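Local structure of putative isomerase YbhH (Escherichia coli, 6OTV) at residues A[61-66]-A[73-78]. The protein is of unproven function but probably acts as an isomerase of the PrpF family, related to diaminopimelate epimerase. Numbering follows the deposited sequence.
With EDO (1,2-ethanediol), chain L.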
# COMPACT_ATOMS: atom_id res chain seq x y z
N ALA A 61 -5.00 -4.16 -21.90
CA ALA A 61 -4.33 -4.01 -20.62
C ALA A 61 -2.83 -4.05 -20.86
O ALA A 61 -2.31 -5.03 -21.41
CB ALA A 61 -4.75 -5.11 -19.64
N ILE A 62 -2.13 -3.00 -20.45
CA ILE A 62 -0.68 -2.90 -20.61
C ILE A 62 -0.06 -3.10 -19.23
O ILE A 62 -0.25 -2.28 -18.32
CB ILE A 62 -0.27 -1.56 -21.23
CG1 ILE A 62 -0.96 -1.38 -22.59
CG2 ILE A 62 1.25 -1.48 -21.37
CD1 ILE A 62 -0.81 0.02 -23.18
N ILE A 63 0.70 -4.19 -19.08
CA ILE A 63 1.19 -4.64 -17.78
C ILE A 63 2.70 -4.50 -17.74
O ILE A 63 3.39 -4.76 -18.73
CB ILE A 63 0.78 -6.11 -17.51
CG1 ILE A 63 -0.69 -6.34 -17.89
CG2 ILE A 63 1.03 -6.47 -16.06
CD1 ILE A 63 -1.67 -5.47 -17.16
N SER A 64 3.22 -4.11 -16.57
CA SER A 64 4.65 -3.98 -16.36
C SER A 64 4.93 -4.07 -14.87
O SER A 64 4.02 -3.96 -14.04
CB SER A 64 5.19 -2.67 -16.93
OG SER A 64 4.80 -1.57 -16.12
N ARG A 65 6.20 -4.27 -14.53
CA ARG A 65 6.61 -4.16 -13.14
C ARG A 65 6.36 -2.75 -12.65
O ARG A 65 6.59 -1.77 -13.36
CB ARG A 65 8.09 -4.54 -12.98
CG ARG A 65 8.36 -6.03 -13.11
CD ARG A 65 9.81 -6.35 -12.81
NE ARG A 65 10.08 -7.78 -12.88
CZ ARG A 65 10.42 -8.43 -13.99
NH1 ARG A 65 10.53 -7.77 -15.13
NH2 ARG A 65 10.63 -9.74 -13.96
N SER A 66 5.88 -2.63 -11.41
CA SER A 66 5.40 -1.34 -10.93
C SER A 66 6.56 -0.37 -10.69
O SER A 66 7.60 -0.74 -10.15
CB SER A 66 4.61 -1.52 -9.64
OG SER A 66 4.19 -0.25 -9.16
N VAL A 73 2.89 -4.86 -9.76
CA VAL A 73 2.80 -4.60 -11.19
C VAL A 73 1.99 -3.33 -11.42
O VAL A 73 1.13 -2.96 -10.61
CB VAL A 73 2.18 -5.78 -11.97
CG1 VAL A 73 2.98 -7.05 -11.74
CG2 VAL A 73 0.72 -5.98 -11.58
N ASP A 74 2.27 -2.67 -12.53
CA ASP A 74 1.48 -1.54 -13.00
C ASP A 74 0.52 -1.99 -14.09
O ASP A 74 0.86 -2.86 -14.91
CB ASP A 74 2.38 -0.42 -13.53
CG ASP A 74 2.93 0.46 -12.43
OD1 ASP A 74 2.41 0.38 -11.30
OD2 ASP A 74 3.88 1.22 -12.70
N TYR A 75 -0.67 -1.40 -14.10
CA TYR A 75 -1.74 -1.78 -15.02
C TYR A 75 -2.29 -0.52 -15.67
O TYR A 75 -2.88 0.33 -14.99
CB TYR A 75 -2.83 -2.56 -14.28
CG TYR A 75 -4.20 -2.56 -14.94
CD1 TYR A 75 -4.37 -2.99 -16.25
CD2 TYR A 75 -5.33 -2.17 -14.23
CE1 TYR A 75 -5.62 -3.01 -16.84
CE2 TYR A 75 -6.58 -2.18 -14.81
CZ TYR A 75 -6.73 -2.60 -16.11
OH TYR A 75 -7.98 -2.61 -16.69
N LEU A 76 -2.09 -0.39 -16.98
CA LEU A 76 -2.63 0.71 -17.76
C LEU A 76 -3.73 0.17 -18.67
O LEU A 76 -3.48 -0.72 -19.48
CB LEU A 76 -1.54 1.39 -18.58
CG LEU A 76 -2.01 2.46 -19.57
CD1 LEU A 76 -2.67 3.62 -18.84
CD2 LEU A 76 -0.84 2.96 -20.41
N PHE A 77 -4.94 0.70 -18.52
CA PHE A 77 -6.07 0.29 -19.33
C PHE A 77 -6.27 1.24 -20.49
O PHE A 77 -6.05 2.45 -20.36
CB PHE A 77 -7.35 0.22 -18.49
CG PHE A 77 -8.59 -0.01 -19.32
CD1 PHE A 77 -8.84 -1.25 -19.88
CD2 PHE A 77 -9.48 1.02 -19.55
CE1 PHE A 77 -9.97 -1.47 -20.65
CE2 PHE A 77 -10.62 0.81 -20.32
CZ PHE A 77 -10.86 -0.43 -20.87
N ALA A 78 -6.69 0.69 -21.63
CA ALA A 78 -7.02 1.49 -22.81
C ALA A 78 -8.27 0.91 -23.46
O ALA A 78 -8.38 -0.30 -23.64
CB ALA A 78 -5.86 1.51 -23.81
C1 EDO L . 8.31 -5.69 -17.76
O1 EDO L . 8.03 -4.76 -16.71
C2 EDO L . 7.29 -5.54 -18.88
O2 EDO L . 7.33 -4.20 -19.38
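D74 reaches from strand 73-78 to the turn where 61-66 leaves its own strand, and its side chain is worth following outward. D74 CB lies 3.7 Å from S64 OG, a plain contact on the face that the two residues share. CG sits beside the backbone N (chi1 -82°), which carries the carboxylate over S66, 3.4 Å from D74 CG to S66 CA. D74 OD1 is 2.9 Å from S66 OG, close enough for a hydrogen bond, although that hydroxyl's proton has another acceptor nearby. OD2 takes the backbone NH of S67 and a salt bridge from R122, while S66 OG accepts the NH of D68; one acid and one serine thus tie together the start of the turn.

Behind them strands 59-65 and 73-80 form a beta hairpin, flanked by parallel neighbours, strands 14-20 and 116-123, in a fold probably like that of diaminopimelate epimerase. Two reciprocal pairs of backbone bonds join it. I62 and L76 exchange nearly straight ones, I62 N to L76 O at 2.8 Å and L76 N back to I62 O; S64 and D74 do the same with more bend. I62 and L76 also lay their side chains alongside each other, I62 CD1 to L76 CD2 at 4.0 Å.

On the other face A61 and I63 gather against the Y75 ring. A61 CB meets Y75 CE1 at the ring's edge, 3.6 Å away, and I63 CD1 comes obliquely to Y75 CD1 at 3.8 Å. The phenol OH is bonded to C93 O. At the turn end of the strand, R65 N donates to O1 of an ethanediol, probably from the crystallisation liquor.

The hairpin therefore has a largely apolar face packed against helix 94-106, and another that is apolar at I62 and L76 but polar toward the turn; there the buried negative charge of D74 is probably stabilised by R122 and the NH of S67.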